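Probable porin (Pseudomonas aeruginosa, PDB 4FT6) is a probable outer-membrane porin of the OprD family, whose beta-barrel likely forms a channel for small solutes to cross the outer membrane. Local coordinates at residues N250-G255 with Q271-D276; G66-K71 with D95-G100. All coordinates share one frame; numbering follows the deposited sequence.

In the fold
Following the chain from its N terminus, contact 2 comes first: after strand 58-71 the chain leaves the wall in a long, mostly non-strand connection and returns as strand 95-107, so that 66-71 and 95-100 close a loop of 23 intervening residues. Contact 1 follows much later and separately, with neither contact enclosing or crossing the other. It pairs 250-255 with 271-276 in the hairpin of strands 249-261 and 264-274, where nearly all the intervening residues are strand. Both contacts are antiparallel seams of the barrel wall, on opposite sides of the chain's centre. The centres of contact 1 and contact 2 are about 37 Å apart, the nearest atoms of contact 1 and contact 2 about 26 Å.

Contact 1 (N250-G255 with Q271-D276); sequences NRALTG and QRMYGD
R251 and Y274 form a cation-pi stack on an antiparallel strand pair of the barrel wall, near the ends of a beta hairpin away from its turn. The guanidinium of R251 lies nearly flat over the phenol ring, the planes 20° apart and R251 CZ 4.2 Å from the Y274 ring centroid. A bend at chi3 (56°) folds the otherwise extended R251 chain back over the ring. R272, two residues before Y274, lays its CG over the opposite ring face, so the aromatic is sandwiched between two arginine side chains. L253 packs alongside, its CB 4.0 Å from Y274 CE1 at the ring edge.

Beneath this outward-facing cluster, R251 with Y274 and L253 with R272 are hydrogen-bonded pairs. Y274 N reaches R251 O at 2.7 Å, and R272 N reaches L253 O at 2.9 Å. The non-hydrogen-bonded pairs turn A252, M273, T254 and Q271 to the barrel interior, where A252 CB meets M273 SD at 3.8 Å. There T254 OG1 bonds V290 N, and the Q271 amide is held by N291 N and N297 O. N250 ND2, close to M273 CG, bonds D277 O. The chemistry thus differs by face: outside, the electron-rich face of Y274 would attract the R251 charge electrostatically, whereas inside, polar side chains tie the wall to the segment after the hairpin.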
ATOM      1  N   ASN A 250       0.008 -19.688   7.600  1.00 56.90           N
ATOM      2  CA  ASN A 250      -1.181 -18.900   7.289  1.00 59.79           C
ATOM      3  C   ASN A 250      -1.687 -19.123   5.872  1.00 63.29           C
ATOM      4  O   ASN A 250      -0.909 -19.260   4.923  1.00 67.77           O
ATOM      5  CB  ASN A 250      -0.976 -17.407   7.569  1.00 55.30           C
ATOM      6  CG  ASN A 250      -2.183 -16.554   7.169  1.00 59.08           C
ATOM      7  OD1 ASN A 250      -2.223 -15.989   6.066  1.00 61.19           O
ATOM      8  ND2 ASN A 250      -3.166 -16.443   8.072  1.00 53.96           N
ATOM      9  N   ARG A 251      -3.006 -19.198   5.763  1.00 62.57           N
ATOM     10  CA  ARG A 251      -3.709 -19.178   4.497  1.00 64.48           C
ATOM     11  C   ARG A 251      -4.577 -17.942   4.705  1.00 65.30           C
ATOM     12  O   ARG A 251      -5.106 -17.737   5.802  1.00 69.47           O
ATOM     13  CB  ARG A 251      -4.523 -20.478   4.324  1.00 62.25           C
ATOM     14  CG  ARG A 251      -5.375 -20.597   3.044  1.00 72.93           C
ATOM     15  CD  ARG A 251      -5.813 -22.069   2.695  1.00110.87           C
ATOM     16  NE  ARG A 251      -6.558 -22.781   3.745  1.00111.09           N
ATOM     17  CZ  ARG A 251      -7.844 -23.146   3.680  1.00102.63           C
ATOM     18  NH1 ARG A 251      -8.583 -22.872   2.612  1.00 97.38           N
ATOM     19  NH2 ARG A 251      -8.396 -23.791   4.698  1.00 95.30           N
ATOM     20  N   ALA A 252      -4.668 -17.074   3.703  1.00 57.16           N
ATOM     21  CA  ALA A 252      -5.451 -15.852   3.860  1.00 55.16           C
ATOM     22  C   ALA A 252      -6.306 -15.610   2.627  1.00 61.55           C
ATOM     23  O   ALA A 252      -5.777 -15.416   1.529  1.00 63.71           O
ATOM     24  CB  ALA A 252      -4.533 -14.664   4.107  1.00 59.78           C
ATOM     25  N   LEU A 253      -7.626 -15.616   2.811  1.00 65.69           N
ATOM     26  CA  LEU A 253      -8.565 -15.442   1.704  1.00 66.31           C
ATOM     27  C   LEU A 253      -9.196 -14.055   1.723  1.00 65.19           C
ATOM     28  O   LEU A 253      -9.472 -13.498   2.795  1.00 65.88           O
ATOM     29  CB  LEU A 253      -9.663 -16.504   1.781  1.00 70.65           C
ATOM     30  CG  LEU A 253     -10.863 -16.454   0.828  1.00 66.94           C
ATOM     31  CD1 LEU A 253     -10.531 -17.034  -0.539  1.00 65.90           C
ATOM     32  CD2 LEU A 253     -12.027 -17.209   1.442  1.00 66.49           C
ATOM     33  N   THR A 254      -9.418 -13.504   0.533  1.00 63.50           N
ATOM     34  CA  THR A 254     -10.051 -12.203   0.376  1.00 59.09           C
ATOM     35  C   THR A 254     -10.804 -12.221  -0.939  1.00 59.41           C
ATOM     36  O   THR A 254     -10.443 -12.954  -1.859  1.00 64.09           O
ATOM     37  CB  THR A 254      -9.017 -11.042   0.357  1.00 53.49           C
ATOM     38  OG1 THR A 254      -9.669  -9.825  -0.029  1.00 62.17           O
ATOM     39  CG2 THR A 254      -7.896 -11.324  -0.644  1.00 56.12           C
ATOM     40  N   GLY A 255     -11.855 -11.421  -1.028  1.00 53.33           N
ATOM     41  CA  GLY A 255     -12.624 -11.334  -2.251  1.00 47.16           C
ATOM     42  C   GLY A 255     -13.684 -10.266  -2.093  1.00 53.37           C
ATOM     43  O   GLY A 255     -14.089  -9.937  -0.977  1.00 59.17           O
ATOM     44  N   GLN A 271     -13.213 -11.640   3.977  1.00 63.66           N
ATOM     45  CA  GLN A 271     -11.809 -11.904   4.241  1.00 59.55           C
ATOM     46  C   GLN A 271     -11.688 -12.858   5.421  1.00 62.23           C
ATOM     47  O   GLN A 271     -12.394 -12.701   6.418  1.00 67.05           O
ATOM     48  CB  GLN A 271     -11.093 -10.591   4.543  1.00 54.97           C
ATOM     49  CG  GLN A 271      -9.650 -10.759   4.909  1.00 56.97           C
ATOM     50  CD  GLN A 271      -8.949  -9.436   5.060  1.00 59.80           C
ATOM     51  OE1 GLN A 271      -9.050  -8.562   4.190  1.00 58.09           O
ATOM     52  NE2 GLN A 271      -8.234  -9.271   6.174  1.00 61.05           N
ATOM     53  N   ARG A 272     -10.803 -13.848   5.314  1.00 58.20           N
ATOM     54  CA  ARG A 272     -10.604 -14.795   6.406  1.00 58.37           C
ATOM     55  C   ARG A 272      -9.163 -15.292   6.540  1.00 62.61           C
ATOM     56  O   ARG A 272      -8.496 -15.602   5.550  1.00 67.77           O
ATOM     57  CB  ARG A 272     -11.567 -15.975   6.282  1.00 63.17           C
ATOM     58  CG  ARG A 272     -11.386 -17.016   7.364  1.00 61.49           C
ATOM     59  CD  ARG A 272     -12.499 -18.011   7.326  1.00 54.87           C
ATOM     60  NE  ARG A 272     -12.375 -19.060   8.335  1.00 59.55           N
ATOM     61  CZ  ARG A 272     -13.316 -19.973   8.569  1.00 68.10           C
ATOM     62  NH1 ARG A 272     -14.445 -19.959   7.872  1.00 68.59           N
ATOM     63  NH2 ARG A 272     -13.134 -20.893   9.508  1.00 68.71           N
ATOM     64  N   MET A 273      -8.702 -15.351   7.784  1.00 64.06           N
ATOM     65  CA  MET A 273      -7.364 -15.802   8.146  1.00 61.62           C
ATOM     66  C   MET A 273      -7.457 -17.275   8.611  1.00 65.55           C
ATOM     67  O   MET A 273      -8.217 -17.595   9.535  1.00 65.27           O
ATOM     68  CB  MET A 273      -6.878 -14.940   9.315  1.00 59.51           C
ATOM     69  CG  MET A 273      -5.681 -14.013   9.057  1.00 68.62           C
ATOM     70  SD  MET A 273      -5.554 -13.222   7.442  1.00 71.21           S
ATOM     71  CE  MET A 273      -6.992 -12.160   7.455  1.00110.55           C
ATOM     72  N   TYR A 274      -6.707 -18.174   7.979  1.00 57.63           N
ATOM     73  CA  TYR A 274      -6.700 -19.578   8.392  1.00 52.30           C
ATOM     74  C   TYR A 274      -5.322 -19.985   8.890  1.00 56.96           C
ATOM     75  O   TYR A 274      -4.299 -19.498   8.374  1.00 56.97           O
ATOM     76  CB  TYR A 274      -7.051 -20.509   7.218  1.00 61.25           C
ATOM     77  CG  TYR A 274      -8.357 -20.239   6.498  1.00 65.94           C
ATOM     78  CD1 TYR A 274      -8.441 -19.264   5.512  1.00 68.60           C
ATOM     79  CD2 TYR A 274      -9.492 -20.987   6.772  1.00 71.30           C
ATOM     80  CE1 TYR A 274      -9.630 -19.024   4.834  1.00 73.42           C
ATOM     81  CE2 TYR A 274     -10.694 -20.757   6.092  1.00 71.99           C
ATOM     82  CZ  TYR A 274     -10.746 -19.773   5.124  1.00 74.03           C
ATOM     83  OH  TYR A 274     -11.905 -19.511   4.438  1.00 74.07           O
ATOM     84  N   GLY A 275      -5.285 -20.910   9.850  1.00 59.23           N
ATOM     85  CA  GLY A 275      -4.025 -21.451  10.332  1.00 59.76           C
ATOM     86  C   GLY A 275      -3.590 -20.869  11.666  1.00 65.30           C
ATOM     87  O   GLY A 275      -4.257 -19.984  12.224  1.00 71.29           O
ATOM     88  N   ASP A 276      -2.464 -21.361  12.175  1.00 62.98           N
ATOM     89  CA  ASP A 276      -1.937 -20.926  13.463  1.00 67.66           C
ATOM     90  C   ASP A 276      -1.483 -19.476  13.475  1.00 65.84           C
ATOM     91  O   ASP A 276      -1.360 -18.879  14.534  1.00 74.04           O
ATOM     92  CB  ASP A 276      -0.779 -21.824  13.887  1.00 69.00           C
ATOM     93  CG  ASP A 276      -1.253 -23.089  14.549  1.00 89.47           C
ATOM     94  OD1 ASP A 276      -2.220 -23.007  15.338  1.00 99.66           O
ATOM     95  OD2 ASP A 276      -0.678 -24.161  14.275  1.00 97.54           O
TER

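Contact 2 (G66-K71 with D95-G100); sequences GQLGLK and DYARLG. With DMU (decyl-beta-D-maltopyranoside), chain F; C8E ((hydroxyethyloxy)tri(ethyloxy)octane), chain D.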
ATOM      1  N   GLY A  66      13.610  11.247  -5.221  1.00 57.65           N
ATOM      2  CA  GLY A  66      14.084  12.126  -4.169  1.00 55.29           C
ATOM      3  C   GLY A  66      12.964  12.374  -3.175  1.00 65.50           C
ATOM      4  O   GLY A  66      11.801  12.614  -3.563  1.00 58.51           O
ATOM      5  N   GLN A  67      13.304  12.320  -1.889  1.00 67.65           N
ATOM      6  CA  GLN A  67      12.318  12.539  -0.835  1.00 61.85           C
ATOM      7  C   GLN A  67      12.777  13.621   0.146  1.00 59.30           C
ATOM      8  O   GLN A  67      13.963  13.731   0.455  1.00 58.31           O
ATOM      9  CB  GLN A  67      12.057  11.228  -0.090  1.00 58.12           C
ATOM     10  CG  GLN A  67      11.643  10.065  -0.970  1.00 62.30           C
ATOM     11  CD  GLN A  67      11.306   8.824  -0.161  1.00 60.69           C
ATOM     12  OE1 GLN A  67      10.565   8.891   0.819  1.00 70.24           O
ATOM     13  NE2 GLN A  67      11.858   7.688  -0.558  1.00 58.50           N
ATOM     14  N   LEU A  68      11.827  14.406   0.637  1.00 59.45           N
ATOM     15  CA  LEU A  68      12.079  15.398   1.684  1.00 53.43           C
ATOM     16  C   LEU A  68      10.805  15.565   2.504  1.00 60.82           C
ATOM     17  O   LEU A  68       9.752  15.941   1.961  1.00 54.64           O
ATOM     18  CB  LEU A  68      12.472  16.743   1.070  1.00 55.78           C
ATOM     19  CG  LEU A  68      12.720  17.936   2.004  1.00 66.44           C
ATOM     20  CD1 LEU A  68      13.762  17.616   3.067  1.00 61.85           C
ATOM     21  CD2 LEU A  68      13.164  19.156   1.204  1.00 63.89           C
ATOM     22  N   GLY A  69      10.886  15.251   3.794  1.00 64.16           N
ATOM     23  CA  GLY A  69       9.777  15.486   4.704  1.00 58.74           C
ATOM     24  C   GLY A  69      10.174  16.589   5.674  1.00 65.08           C
ATOM     25  O   GLY A  69      11.310  16.615   6.147  1.00 66.62           O
ATOM     26  N   LEU A  70       9.255  17.503   5.968  1.00 65.40           N
ATOM     27  CA  LEU A  70       9.538  18.600   6.884  1.00 61.29           C
ATOM     28  C   LEU A  70       8.522  18.612   8.017  1.00 65.99           C
ATOM     29  O   LEU A  70       7.304  18.527   7.772  1.00 67.00           O
ATOM     30  CB  LEU A  70       9.496  19.946   6.152  1.00 67.33           C
ATOM     31  CG  LEU A  70      10.512  20.214   5.035  1.00 73.68           C
ATOM     32  CD1 LEU A  70      10.425  21.671   4.563  1.00 73.87           C
ATOM     33  CD2 LEU A  70      11.930  19.877   5.479  1.00 69.55           C
ATOM     34  N   LYS A  71       9.020  18.712   9.251  1.00 62.92           N
ATOM     35  CA  LYS A  71       8.154  18.893  10.423  1.00 65.78           C
ATOM     36  C   LYS A  71       7.524  20.294  10.442  1.00 69.79           C
ATOM     37  O   LYS A  71       8.228  21.308  10.418  1.00 77.89           O
ATOM     38  CB  LYS A  71       8.935  18.672  11.727  1.00 69.42           C
ATOM     39  CG  LYS A  71       8.145  19.065  12.986  1.00 78.38           C
ATOM     40  CD  LYS A  71       9.046  19.089  14.213  1.00 87.77           C
ATOM     41  CE  LYS A  71       8.463  19.938  15.332  1.00 89.22           C
ATOM     42  N   ASP A  95      13.290  17.093  10.168  1.00 58.10           N
ATOM     43  CA  ASP A  95      13.266  16.770   8.750  1.00 63.90           C
ATOM     44  C   ASP A  95      13.974  15.452   8.452  1.00 67.35           C
ATOM     45  O   ASP A  95      14.664  14.882   9.312  1.00 71.16           O
ATOM     46  CB  ASP A  95      13.873  17.900   7.913  1.00 71.66           C
ATOM     47  CG  ASP A  95      15.348  18.104   8.188  1.00 86.67           C
ATOM     48  OD1 ASP A  95      15.836  17.630   9.236  1.00 91.95           O
ATOM     49  OD2 ASP A  95      16.025  18.745   7.356  1.00 95.47           O
ATOM     50  N   TYR A  96      13.766  14.959   7.235  1.00 59.77           N
ATOM     51  CA  TYR A  96      14.486  13.797   6.733  1.00 53.01           C
ATOM     52  C   TYR A  96      14.412  13.777   5.211  1.00 56.16           C
ATOM     53  O   TYR A  96      13.442  14.255   4.609  1.00 61.34           O
ATOM     54  CB  TYR A  96      13.948  12.503   7.337  1.00 54.07           C
ATOM     55  CG  TYR A  96      12.488  12.185   7.026  1.00 66.02           C
ATOM     56  CD1 TYR A  96      11.458  13.031   7.428  1.00 61.09           C
ATOM     57  CD2 TYR A  96      12.141  11.010   6.366  1.00 67.59           C
ATOM     58  CE1 TYR A  96      10.131  12.720   7.163  1.00 66.74           C
ATOM     59  CE2 TYR A  96      10.816  10.696   6.096  1.00 65.42           C
ATOM     60  CZ  TYR A  96       9.818  11.551   6.498  1.00 69.89           C
ATOM     61  OH  TYR A  96       8.504  11.240   6.237  1.00 69.77           O
ATOM     62  N   ALA A  97      15.446  13.243   4.585  1.00 54.73           N
ATOM     63  CA  ALA A  97      15.506  13.252   3.138  1.00 59.61           C
ATOM     64  C   ALA A  97      16.084  11.945   2.656  1.00 64.60           C
ATOM     65  O   ALA A  97      16.674  11.176   3.430  1.00 56.95           O
ATOM     66  CB  ALA A  97      16.321  14.422   2.628  1.00 53.52           C
ATOM     67  N   ARG A  98      15.886  11.674   1.375  1.00 61.80           N
ATOM     68  CA  ARG A  98      16.425  10.463   0.796  1.00 51.66           C
ATOM     69  C   ARG A  98      16.543  10.639  -0.711  1.00 55.79           C
ATOM     70  O   ARG A  98      15.723  11.314  -1.345  1.00 63.19           O
ATOM     71  CB  ARG A  98      15.530   9.281   1.132  1.00 61.93           C
ATOM     72  CG  ARG A  98      16.193   7.948   0.915  1.00 70.64           C
ATOM     73  CD  ARG A  98      15.260   6.777   1.189  1.00 65.59           C
ATOM     74  NE  ARG A  98      15.814   5.587   0.548  1.00 59.45           N
ATOM     75  CZ  ARG A  98      16.841   4.902   1.027  1.00 55.66           C
ATOM     76  NH1 ARG A  98      17.406   5.273   2.170  1.00 47.07           N
ATOM     77  NH2 ARG A  98      17.294   3.844   0.367  1.00 64.42           N
ATOM     78  N   LEU A  99      17.576  10.046  -1.288  1.00 54.62           N
ATOM     79  CA  LEU A  99      17.794  10.160  -2.711  1.00 58.17           C
ATOM     80  C   LEU A  99      18.312   8.827  -3.221  1.00 64.92           C
ATOM     81  O   LEU A  99      19.350   8.342  -2.771  1.00 67.91           O
ATOM     82  CB  LEU A  99      18.805  11.263  -2.989  1.00 59.56           C
ATOM     83  CG  LEU A  99      19.076  11.657  -4.444  1.00 64.15           C
ATOM     84  CD1 LEU A  99      17.764  11.932  -5.163  1.00 53.40           C
ATOM     85  CD2 LEU A  99      20.011  12.888  -4.501  1.00 64.37           C
ATOM     86  N   GLY A 100      17.572   8.216  -4.134  1.00 61.97           N
ATOM     87  CA  GLY A 100      18.026   6.982  -4.739  1.00 67.01           C
ATOM     88  C   GLY A 100      17.985   7.039  -6.255  1.00 66.60           C
ATOM     89  O   GLY A 100      17.034   7.568  -6.852  1.00 63.01           O
TER
HETATM   90  C1  DMU F 405      20.295   9.255   1.545  1.00 85.38           C
HETATM   91  C2  DMU F 405      20.348   7.992   2.489  1.00 87.35           C
HETATM   92  C3  DMU F 405      21.302   8.254   3.830  1.00101.66           C
HETATM   93  C4  DMU F 405      21.186   9.749   4.307  1.00 77.98           C
HETATM   94  O5  DMU F 405      21.342  10.606   3.217  1.00 86.47           O
HETATM   95  C6  DMU F 405      20.241  10.524   2.350  1.00 84.19           C
HETATM   96  O7  DMU F 405      21.195   7.258   4.926  1.00104.46           O
HETATM   97  O16 DMU F 405      20.142  11.696   1.548  1.00 75.83           O
HETATM   98  C18 DMU F 405      20.335  12.944   2.172  1.00 73.12           C
HETATM   99  C19 DMU F 405      20.348  14.092   1.164  1.00 70.25           C
HETATM  100  C22 DMU F 405      19.209  13.926   0.169  1.00 74.79           C
HETATM  101  C25 DMU F 405      19.445  14.862  -1.013  1.00 77.27           C
HETATM  102  C28 DMU F 405      18.259  15.817  -1.128  1.00 78.90           C
HETATM  103  C31 DMU F 405      17.353  15.344  -2.260  1.00 74.88           C
HETATM  104  C34 DMU F 405      15.924  15.647  -1.858  1.00 71.95           C
HETATM  105  C37 DMU F 405      15.128  16.094  -3.061  1.00 72.29           C
HETATM  106  C40 DMU F 405      13.660  16.098  -2.715  1.00 70.04           C
HETATM  107  C43 DMU F 405      12.973  17.097  -3.596  1.00 77.52           C
HETATM  108  O49 DMU F 405      19.182   9.092   0.766  1.00 86.43           O
HETATM  109  O55 DMU F 405      20.445   6.700   1.777  1.00 87.91           O
HETATM  110  C57 DMU F 405      22.266   9.973   5.295  1.00 73.43           C
HETATM  111  O61 DMU F 405      23.464   9.709   4.647  1.00 81.72           O
HETATM  112  C5  DMU F 405      20.845   4.882   5.096  1.00 95.62           C
HETATM  113  C7  DMU F 405      21.678   4.485   6.252  1.00101.50           C
HETATM  114  C8  DMU F 405      23.216   4.585   5.850  1.00107.11           C
HETATM  115  C9  DMU F 405      23.357   4.816   4.275  1.00125.59           C
HETATM  116  O1  DMU F 405      22.777   6.029   4.007  1.00119.81           O
HETATM  117  C10 DMU F 405      21.428   6.036   4.304  1.00105.25           C
HETATM  118  O2  DMU F 405      23.932   5.594   6.677  1.00108.04           O
HETATM  119  O3  DMU F 405      20.661   3.809   4.251  1.00 77.46           O
HETATM  120  O4  DMU F 405      21.258   3.259   6.752  1.00 96.29           O
HETATM  121  C11 DMU F 405      24.750   4.820   3.697  1.00127.62           C
HETATM  122  O6  DMU F 405      24.670   5.143   2.344  1.00124.00           O
HETATM  123  C1  C8E D 403      19.175   3.527  -3.973  1.00 62.13           C
HETATM  124  C2  C8E D 403      20.104   4.033  -5.082  1.00 65.33           C
HETATM  125  C3  C8E D 403      21.501   4.377  -4.556  1.00 61.59           C
HETATM  126  C4  C8E D 403      21.742   5.874  -4.373  1.00 60.45           C
HETATM  127  C5  C8E D 403      22.580   6.441  -5.516  1.00 71.45           C
HETATM  128  C6  C8E D 403      23.014   7.891  -5.334  1.00 75.11           C
HETATM  129  C7  C8E D 403      22.290   8.861  -6.265  1.00 80.44           C
HETATM  130  C8  C8E D 403      23.158  10.094  -6.519  1.00 87.45           C
HETATM  131  O9  C8E D 403      22.746  10.867  -7.631  1.00 87.10           O
HETATM  132  C10 C8E D 403      21.848  11.911  -7.309  1.00 79.96           C
HETATM  133  C11 C8E D 403      22.405  13.273  -7.728  1.00 77.38           C
HETATM  134  O12 C8E D 403      22.802  13.300  -9.084  1.00 84.73           O
HETATM  135  C13 C8E D 403      22.737  14.589  -9.665  1.00 87.45           C
HETATM  136  C14 C8E D 403      22.657  14.500 -11.186  1.00 92.06           C
HETATM  137  O15 C8E D 403      21.344  14.755 -11.642  1.00 92.49           O
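A detergent-covered seam of the barrel wall is formed by G66-K71 and D95-G100, with L68 and A97 among the residues on its outer surface. L68 CD1 and A97 CB meet at 4.1 Å, and the decyl tail of the maltoside runs across both strands beside them. Tail atom C22 lies 3.8 Å from A97 CB, and C40 comes 4.0 Å from L68 CB. Farther along, L99 CD1 covers G66 CA, while the other methyl of L99, CD2, touches the C8E molecule. The maltoside head group lies along the edge of strand 95-107 that faces away from strand 58-71: L99 N donates to its O49 at 2.8 Å, and H167 N also bonds this detergent. The tail lies on the outward face of this antiparallel porin barrel, probably where lipid chains would run in the membrane.

Q67 with R98 and G69 with Y96 are the hydrogen-bonded pairs, and their side of the wall turns to the interior. Y96 reaches across to G69 in the manner of an aromatic rescue of glycine: CG sits between the backbone N and carbonyl carbon (chi1 62°), which swings the ring across the neighbouring strand and brings CE1 to 3.7 Å from G69 CA. Its OH bonds L83 O, in the connection between the two strands. Q67 and R98 run side by side in the same direction, with Q67 NE2 3.9 Å from R98 CD and the amide and guanidinium planes 72° apart. From there the extended R98 chain carries its guanidinium to a salt bridge with E116 and a hydrogen bond with S165 O.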